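PDB 5NTD: leucyl aminopeptidase from Trypanosoma brucei brucei, which probably removes leucine and similar residues from the N-termini of peptides, as an M17 aminopeptidase that holds two manganese ions and binds the inhibitor bestatin. Local coordinates for residues A32-N37 with Q185-E190; P59-L64 with F144-A149; K261-A266 with E343-P348. All coordinates share one frame; numbering follows the deposited sequence.

How the contacts relate
All three contacts are largely buried, but they serve different parts of the chain. Contacts 1 and 2 pack against neighbouring strands of one sheet, 183-188 and 140-145; their centres lie about 10 Å apart, and the backbone joins them where Val187 O probably accepts a hydrogen bond from Val145 N. Contact 3 belongs to the catalytic domain, with its centre about 52 Å from that of contact 1 and about 53 Å from that of contact 2, on the opposite side of the chain's centre. The chemistry follows the place: contact 2 is wholly apolar across its segments, contact 1 adds an amide at a tyrosine ring, and contact 3, close to subunit boundaries, pairs small alanines with bridging waters.

Contact 1 (A32-N37 with Q185-E190); sequences AAYESN and QVVFPE. Unlike the reference sequence in segment 32-37: Ala32 (reference Thr).
Tyr34 reaches from helix 31-38 to strand 183-188 and meets Val187 and Gln185 along one side of its ring. The tight part is small. CG of Tyr34 stands anti to the backbone N (chi1 177°), which carries the ring off the helix towards the strand, where Tyr34 CD2 lies 3.9 Å from Val187 CG2. The two side chains cross at about a right angle, and the other methyl of the valine, Val187 CG1, is 4.2 Å from Tyr34 CB. A beta-branched residue suits this place, since one methyl can meet the ring while the other backs its stem.

Gln185 comes to the ring edge, near the ring plane, with Gln185 NE2 3.7 Å from Tyr34 CE2. Amide and ring planes are 63° apart, and the extended glutamine chain lets its polar end reach past the aliphatic patch. That end is not spent on the ring: NE2 gives hydrogen bonds to Gln38 and Asp142. Asp142 also bonds the hydroxyl of Tyr34, so one carboxylate ties together the polar ends of both partners and probably limits how far either can shift.

On the loose side, Ala32, Ser36 and Asn37 lie on exposed parts of the helix, and the strand runs out through Pro189 to an exposed Glu190.

Among its neighbours, strand 183-188 lies between strands 26-30 and 140-145, while Val186 and Phe188 pack against helix 150-158. Tyr34 also meets Phe144 of strand 140-145 edge-to-face, so helix 31-38 covers two adjacent strands of the sheet.

Contact 2 (P59-L64 with F144-A149); sequences PAVQRL and FVLSNA
Val61 and Leu146 form one of two apolar pairs here, Leu64 and Phe144 the other. In the first, Val61 CG2 touches Leu146 CD1 at 3.8 Å and the two side chains cross at about a right angle. Leucine suits the position just past the strand because its branch projects far enough to meet a short valine on the facing turn. In the second, Leu64 CD2 lies 4.1 Å from Phe144 CD2, and the side chains slide past each other in opposite directions. The methyl approaches the ring obliquely; with CG of Phe144 anti to the carbonyl carbon (chi1 -69°), the ring leans towards Leu64.

Aromatic contacts extend this patch, for Phe144 also meets Phe66 edge-to-face, and Leu49 of strand 46-52 touches Val61, Phe144 and Leu146.

Each segment has hydrogen bonds of its own: Leu64 N reaches Val61 O in the short helical turn, and beyond the strand Ser147 OG accepts from Ala149 N at 2.9 Å (162°), an ST turn just before helix 150-158.

A helical turn laid over parallel strands 46-52 and 140-145, with helix 150-158 following the latter, fits the alpha/beta, macro-like fold expected of the M17 N-terminal domain.

Contact 3 (K261-A266 with E343-P348); sequences KAAFEA and ENAIGP
Ala263, Ala262 and Ala345 bring two backbones close, with the CA atoms of Ala263 and Ala345 only 5.0 Å apart. Ala263 gives most to the contact. Its methyl rests against both facing residues: Ala263 CB is 3.7 Å from Glu343 CB and 3.8 Å from Ala345 CB. In return, Ala345 CB presses against the backbone of Ala263, 3.6 Å from its CA. One residue earlier, Ala262 CB sits 3.8 Å from Ala345 O, and this methyl also touches Ser350. Alanine suits all three places because a single methyl fills the narrow gap and leaves the main chains near each other.

The segment 261-266 links helix 254-260 to strand 268-274. Its partner, 343-348, takes in the last two residues of strand 334-344 and the loop after it. Strands 268-274 and 334-344 are antiparallel neighbours in the mixed sheet of the catalytic domain, so the contact joins the loops flanking that pair. On the far side of the segment, Asn344 bonds Asp294, a manganese ligand, and so probably helps to position that ligand from the second shell.

Glu343, whose CB packs against Ala263, supplies the polar part. Its CG is anti to the backbone N (chi1 178°) and the rest of the chain is extended, carrying the carboxylate past the methyl. OE1 accepts from two waters; one accepts from Phe264 N, the other from Glu265 N, so a single oxygen holds two successive backbone amides through solvent. Another water links Glu265 O to Glu343 N, and a further one accepts from Ala345 N at 3.0 Å and, weakly, from Ala262 N, and lies within bonding distance of Glu343 O. OE2 forms a salt bridge with Arg352 of the second subunit, while Ile346 packs against its own counterpart in the third subunit.

Contact 1 (A32-N37 with Q185-E190)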
loop_
_atom_site.group_PDB
_atom_site.type_symbol
_atom_site.label_atom_id
_atom_site.label_comp_id
_atom_site.label_asym_id
_atom_site.label_seq_id
_atom_site.Cartn_x
_atom_site.Cartn_y
_atom_site.Cartn_z
ATOM N N ALA G 32 60.440 -10.362 1.480
ATOM C CA ALA G 32 61.769 -10.922 1.818
ATOM C C ALA G 32 61.618 -12.232 2.585
ATOM O O ALA G 32 62.293 -13.225 2.295
ATOM C CB ALA G 32 62.609 -9.926 2.623
ATOM N N ALA G 33 60.739 -12.261 3.575
ATOM C CA ALA G 33 60.555 -13.508 4.361
ATOM C C ALA G 33 60.051 -14.630 3.458
ATOM O O ALA G 33 60.385 -15.817 3.622
ATOM C CB ALA G 33 59.611 -13.286 5.530
ATOM N N TYR G 34 59.201 -14.238 2.518
ATOM C CA TYR G 34 58.590 -15.182 1.547
ATOM C C TYR G 34 59.664 -15.786 0.602
ATOM O O TYR G 34 59.709 -17.012 0.407
ATOM C CB TYR G 34 57.528 -14.437 0.727
ATOM C CG TYR G 34 56.847 -15.234 -0.358
ATOM C CD1 TYR G 34 57.402 -15.337 -1.625
ATOM C CD2 TYR G 34 55.630 -15.827 -0.135
ATOM C CE1 TYR G 34 56.777 -16.054 -2.634
ATOM C CE2 TYR G 34 54.982 -16.548 -1.144
ATOM C CZ TYR G 34 55.558 -16.644 -2.391
ATOM O OH TYR G 34 54.933 -17.326 -3.411
ATOM N N GLU G 35 60.482 -14.906 0.014
ATOM C CA GLU G 35 61.702 -15.314 -0.793
ATOM C C GLU G 35 62.591 -16.292 -0.007
ATOM O O GLU G 35 62.987 -17.349 -0.497
ATOM C CB GLU G 35 62.565 -14.102 -1.202
ATOM N N SER G 36 62.792 -15.966 1.255
ATOM C CA SER G 36 63.583 -16.808 2.159
ATOM C C SER G 36 62.952 -18.172 2.440
ATOM O O SER G 36 63.630 -19.194 2.474
ATOM C CB SER G 36 63.834 -16.065 3.474
ATOM O OG SER G 36 64.364 -16.939 4.471
ATOM N N ASN G 37 61.660 -18.196 2.697
ATOM C CA ASN G 37 60.985 -19.479 3.102
ATOM C C ASN G 37 60.556 -20.366 1.954
ATOM O O ASN G 37 60.393 -21.562 2.102
ATOM C CB ASN G 37 59.821 -19.201 4.059
ATOM C CG ASN G 37 60.314 -18.638 5.378
ATOM O OD1 ASN G 37 61.291 -19.145 5.951
ATOM N ND2 ASN G 37 59.671 -17.567 5.869
ATOM N N GLN G 185 47.569 -16.386 1.859
ATOM C CA GLN G 185 48.828 -15.860 2.410
ATOM C C GLN G 185 49.048 -14.449 1.883
ATOM O O GLN G 185 49.390 -14.255 0.729
ATOM C CB GLN G 185 50.038 -16.748 2.074
ATOM C CG GLN G 185 51.335 -16.226 2.707
ATOM C CD GLN G 185 52.509 -17.189 2.603
ATOM O OE1 GLN G 185 53.279 -17.320 3.556
ATOM N NE2 GLN G 185 52.683 -17.808 1.443
ATOM N N VAL G 186 48.852 -13.490 2.770
ATOM C CA VAL G 186 49.039 -12.091 2.436
ATOM C C VAL G 186 50.533 -11.741 2.571
ATOM O O VAL G 186 51.148 -11.925 3.621
ATOM C CB VAL G 186 48.227 -11.174 3.355
ATOM C CG1 VAL G 186 48.529 -9.704 3.089
ATOM C CG2 VAL G 186 46.748 -11.446 3.153
ATOM N N VAL G 187 51.084 -11.222 1.488
ATOM C CA VAL G 187 52.506 -10.888 1.396
ATOM C C VAL G 187 52.680 -9.394 1.271
ATOM O O VAL G 187 52.519 -8.827 0.201
ATOM C CB VAL G 187 53.175 -11.578 0.205
ATOM C CG1 VAL G 187 54.691 -11.383 0.274
ATOM C CG2 VAL G 187 52.859 -13.072 0.199
ATOM N N PHE G 188 52.989 -8.766 2.391
ATOM C CA PHE G 188 53.248 -7.292 2.408
ATOM C C PHE G 188 54.612 -6.989 1.806
ATOM O O PHE G 188 55.473 -7.869 1.781
ATOM C CB PHE G 188 53.212 -6.728 3.816
ATOM C CG PHE G 188 51.848 -6.787 4.464
ATOM C CD1 PHE G 188 50.808 -5.987 4.006
ATOM C CD2 PHE G 188 51.602 -7.660 5.533
ATOM C CE1 PHE G 188 49.548 -6.034 4.602
ATOM C CE2 PHE G 188 50.337 -7.732 6.119
ATOM C CZ PHE G 188 49.320 -6.915 5.656
ATOM N N PRO G 189 54.827 -5.772 1.321
ATOM C CA PRO G 189 56.175 -5.405 0.845
ATOM C C PRO G 189 57.272 -5.464 1.930
ATOM O O PRO G 189 58.360 -5.953 1.686
ATOM C CB PRO G 189 56.006 -3.950 0.382
ATOM C CG PRO G 189 54.534 -3.809 0.147
ATOM C CD PRO G 189 53.888 -4.656 1.200
ATOM N N GLU G 190 56.944 -4.964 3.111
ATOM C CA GLU G 190 57.867 -4.896 4.240
ATOM C C GLU G 190 57.333 -5.716 5.384
ATOM O O GLU G 190 56.123 -5.959 5.461
ATOM C CB GLU G 190 57.997 -3.453 4.726
ATOM C CG GLU G 190 58.449 -2.417 3.692
ATOM C CD GLU G 190 59.858 -2.711 3.172
ATOM O OE1 GLU G 190 60.596 -3.527 3.765
ATOM O OE2 GLU G 190 60.279 -2.109 2.190
#

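Contact 2 (P59-L64 with F144-A149)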
loop_
_atom_site.group_PDB
_atom_site.type_symbol
_atom_site.label_atom_id
_atom_site.label_comp_id
_atom_site.label_asym_id
_atom_site.label_seq_id
_atom_site.Cartn_x
_atom_site.Cartn_y
_atom_site.Cartn_z
ATOM N N PRO G 59 59.493 -0.231 -9.428
ATOM C CA PRO G 59 60.510 -1.203 -9.879
ATOM C C PRO G 59 60.563 -2.497 -9.042
ATOM O O PRO G 59 60.823 -3.567 -9.578
ATOM C CB PRO G 59 61.808 -0.426 -9.731
ATOM C CG PRO G 59 61.411 0.992 -9.908
ATOM C CD PRO G 59 60.035 1.131 -9.350
ATOM N N ALA G 60 60.252 -2.400 -7.755
ATOM C CA ALA G 60 60.256 -3.585 -6.858
ATOM C C ALA G 60 59.352 -4.709 -7.319
ATOM O O ALA G 60 59.577 -5.891 -7.010
ATOM C CB ALA G 60 59.870 -3.174 -5.442
ATOM N N VAL G 61 58.286 -4.326 -7.995
ATOM C CA VAL G 61 57.258 -5.289 -8.518
ATOM C C VAL G 61 57.892 -6.290 -9.500
ATOM O O VAL G 61 57.579 -7.482 -9.489
ATOM C CB VAL G 61 56.058 -4.547 -9.190
ATOM C CG1 VAL G 61 55.088 -5.525 -9.832
ATOM C CG2 VAL G 61 55.296 -3.734 -8.153
ATOM N N GLN G 62 58.788 -5.775 -10.340
ATOM C CA GLN G 62 59.601 -6.613 -11.288
ATOM C C GLN G 62 60.419 -7.734 -10.631
ATOM O O GLN G 62 60.619 -8.775 -11.220
ATOM C CB GLN G 62 60.565 -5.747 -12.084
ATOM C CG GLN G 62 59.897 -5.124 -13.283
ATOM C CD GLN G 62 60.724 -4.023 -13.865
ATOM O OE1 GLN G 62 61.738 -4.274 -14.507
ATOM N NE2 GLN G 62 60.310 -2.771 -13.627
ATOM N N ARG G 63 60.794 -7.527 -9.384
ATOM C CA ARG G 63 61.551 -8.509 -8.603
ATOM C C ARG G 63 60.648 -9.581 -7.926
ATOM O O ARG G 63 61.123 -10.473 -7.230
ATOM C CB ARG G 63 62.414 -7.757 -7.571
ATOM N N LEU G 64 59.340 -9.501 -8.129
ATOM C CA LEU G 64 58.423 -10.522 -7.548
ATOM C C LEU G 64 58.545 -11.833 -8.328
ATOM O O LEU G 64 58.653 -11.812 -9.558
ATOM C CB LEU G 64 56.972 -10.005 -7.499
ATOM C CG LEU G 64 56.773 -8.813 -6.532
ATOM C CD1 LEU G 64 55.354 -8.298 -6.623
ATOM C CD2 LEU G 64 57.084 -9.188 -5.093
ATOM N N PHE G 144 49.744 -10.934 -2.916
ATOM C CA PHE G 144 50.802 -9.919 -2.811
ATOM C C PHE G 144 50.145 -8.562 -2.836
ATOM O O PHE G 144 49.521 -8.164 -3.829
ATOM C CB PHE G 144 51.787 -10.007 -3.971
ATOM C CG PHE G 144 52.646 -11.242 -3.945
ATOM C CD1 PHE G 144 52.181 -12.448 -4.444
ATOM C CD2 PHE G 144 53.950 -11.189 -3.425
ATOM C CE1 PHE G 144 52.980 -13.574 -4.416
ATOM C CE2 PHE G 144 54.757 -12.319 -3.403
ATOM C CZ PHE G 144 54.265 -13.510 -3.885
ATOM N N VAL G 145 50.276 -7.850 -1.725
ATOM C CA VAL G 145 49.689 -6.505 -1.609
ATOM C C VAL G 145 50.827 -5.509 -1.610
ATOM O O VAL G 145 51.834 -5.718 -0.966
ATOM C CB VAL G 145 48.789 -6.344 -0.359
ATOM C CG1 VAL G 145 47.708 -7.416 -0.347
ATOM C CG2 VAL G 145 49.565 -6.429 0.931
ATOM N N LEU G 146 50.634 -4.413 -2.314
ATOM C CA LEU G 146 51.656 -3.379 -2.422
ATOM C C LEU G 146 51.499 -2.256 -1.393
ATOM O O LEU G 146 52.346 -1.380 -1.313
ATOM C CB LEU G 146 51.713 -2.828 -3.832
ATOM C CG LEU G 146 51.933 -3.932 -4.875
ATOM C CD1 LEU G 146 51.987 -3.329 -6.269
ATOM C CD2 LEU G 146 53.188 -4.741 -4.615
ATOM N N SER G 147 50.422 -2.291 -0.631
ATOM C CA SER G 147 50.198 -1.341 0.463
ATOM C C SER G 147 50.820 -1.884 1.711
ATOM O O SER G 147 50.870 -3.089 1.919
ATOM C CB SER G 147 48.703 -1.109 0.716
ATOM O OG SER G 147 48.465 -0.420 1.945
ATOM N N ASN G 148 51.306 -0.973 2.551
ATOM C CA ASN G 148 51.802 -1.335 3.913
ATOM C C ASN G 148 50.795 -0.965 5.003
ATOM O O ASN G 148 51.140 -0.917 6.167
ATOM C CB ASN G 148 53.159 -0.691 4.203
ATOM C CG ASN G 148 54.297 -1.387 3.471
ATOM O OD1 ASN G 148 54.617 -2.555 3.744
ATOM N ND2 ASN G 148 54.875 -0.694 2.494
ATOM N N ALA G 149 49.552 -0.679 4.611
ATOM C CA ALA G 149 48.502 -0.301 5.574
ATOM C C ALA G 149 47.962 -1.593 6.153
ATOM O O ALA G 149 46.889 -2.071 5.798
ATOM C CB ALA G 149 47.424 0.526 4.923
#

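Contact 3 (K261-A266 with E343-P348)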
loop_
_atom_site.group_PDB
_atom_site.type_symbol
_atom_site.label_atom_id
_atom_site.label_comp_id
_atom_site.label_asym_id
_atom_site.label_seq_id
_atom_site.Cartn_x
_atom_site.Cartn_y
_atom_site.Cartn_z
ATOM N N LYS G 261 10.547 -12.143 25.500
ATOM C CA LYS G 261 9.768 -13.196 26.238
ATOM C C LYS G 261 8.823 -14.031 25.387
ATOM O O LYS G 261 8.443 -15.137 25.755
ATOM C CB LYS G 261 8.993 -12.597 27.389
ATOM C CG LYS G 261 7.922 -11.641 26.924
ATOM C CD LYS G 261 7.173 -11.024 28.082
ATOM C CE LYS G 261 6.365 -9.880 27.553
ATOM N NZ LYS G 261 5.158 -9.705 28.376
ATOM N N ALA G 262 8.479 -13.513 24.226
ATOM C CA ALA G 262 7.597 -14.253 23.298
ATOM C C ALA G 262 8.300 -15.418 22.594
ATOM O O ALA G 262 7.639 -16.339 22.117
ATOM C CB ALA G 262 7.010 -13.314 22.248
ATOM N N ALA G 263 9.620 -15.356 22.544
ATOM C CA ALA G 263 10.419 -16.286 21.724
ATOM C C ALA G 263 10.504 -17.684 22.328
ATOM O O ALA G 263 10.295 -17.892 23.523
ATOM C CB ALA G 263 11.825 -15.754 21.487
ATOM N N PHE G 264 10.826 -18.628 21.469
ATOM C CA PHE G 264 11.037 -20.014 21.869
ATOM C C PHE G 264 12.251 -20.145 22.813
ATOM O O PHE G 264 12.165 -20.781 23.848
ATOM C CB PHE G 264 11.229 -20.881 20.646
ATOM C CG PHE G 264 11.405 -22.341 20.950
ATOM C CD1 PHE G 264 10.314 -23.130 21.301
ATOM C CD2 PHE G 264 12.667 -22.940 20.854
ATOM C CE1 PHE G 264 10.488 -24.490 21.542
ATOM C CE2 PHE G 264 12.851 -24.297 21.107
ATOM C CZ PHE G 264 11.755 -25.065 21.450
ATOM N N GLU G 265 13.359 -19.514 22.454
ATOM C CA GLU G 265 14.574 -19.442 23.318
ATOM C C GLU G 265 14.548 -18.157 24.149
ATOM O O GLU G 265 14.213 -17.059 23.660
ATOM C CB GLU G 265 15.844 -19.501 22.500
ATOM C CG GLU G 265 15.958 -20.731 21.600
ATOM C CD GLU G 265 16.439 -21.973 22.343
ATOM O OE1 GLU G 265 16.301 -21.941 23.565
ATOM O OE2 GLU G 265 16.941 -22.973 21.758
ATOM N N ALA G 266 14.877 -18.297 25.420
ATOM C CA ALA G 266 14.761 -17.166 26.368
ATOM C C ALA G 266 15.777 -16.063 26.090
ATOM O O ALA G 266 16.861 -16.324 25.581
ATOM C CB ALA G 266 14.924 -17.669 27.786
ATOM N N GLU G 343 15.351 -12.848 20.838
ATOM C CA GLU G 343 14.628 -12.898 19.563
ATOM C C GLU G 343 13.354 -12.074 19.732
ATOM O O GLU G 343 12.633 -12.253 20.711
ATOM C CB GLU G 343 14.270 -14.301 19.119
ATOM C CG GLU G 343 13.472 -14.283 17.809
ATOM C CD GLU G 343 13.311 -15.634 17.157
ATOM O OE1 GLU G 343 13.412 -16.689 17.841
ATOM O OE2 GLU G 343 12.960 -15.658 15.953
ATOM N N ASN G 344 13.131 -11.169 18.779
ATOM C CA ASN G 344 11.888 -10.368 18.720
ATOM C C ASN G 344 10.862 -11.160 17.944
ATOM O O ASN G 344 10.809 -11.160 16.733
ATOM C CB ASN G 344 12.104 -9.023 18.090
ATOM C CG ASN G 344 10.962 -8.054 18.357
ATOM O OD1 ASN G 344 10.165 -8.242 19.271
ATOM N ND2 ASN G 344 10.899 -6.980 17.567
ATOM N N ALA G 345 10.093 -11.911 18.698
ATOM C CA ALA G 345 9.214 -12.950 18.160
ATOM C C ALA G 345 7.767 -12.501 18.224
ATOM O O ALA G 345 7.408 -11.540 18.889
ATOM C CB ALA G 345 9.389 -14.272 18.926
ATOM N N ILE G 346 6.944 -13.273 17.561
ATOM C CA ILE G 346 5.497 -12.987 17.535
ATOM C C ILE G 346 4.757 -14.218 18.057
ATOM O O ILE G 346 5.017 -15.350 17.668
ATOM C CB ILE G 346 4.972 -12.513 16.130
ATOM C CG1 ILE G 346 3.515 -12.059 16.262
ATOM C CG2 ILE G 346 5.124 -13.589 15.095
ATOM C CD1 ILE G 346 3.008 -11.269 15.088
ATOM N N GLY G 347 3.850 -13.942 18.952
ATOM C CA GLY G 347 3.063 -15.001 19.601
ATOM C C GLY G 347 2.275 -14.489 20.765
ATOM O O GLY G 347 2.202 -13.281 20.995
ATOM N N PRO G 348 1.644 -15.390 21.504
ATOM C CA PRO G 348 0.736 -15.007 22.605
ATOM C C PRO G 348 1.413 -14.227 23.719
ATOM O O PRO G 348 0.774 -13.450 24.383
ATOM C CB PRO G 348 0.253 -16.363 23.161
ATOM C CG PRO G 348 0.601 -17.394 22.181
ATOM C CD PRO G 348 1.654 -16.845 21.273
HETATM O O HOH W 1 10.140 -12.111 21.709
HETATM O O HOH W 2 10.888 -17.663 18.839
HETATM O O HOH W 3 14.219 -18.293 19.721
HETATM O O HOH W 4 14.400 -14.083 23.295
#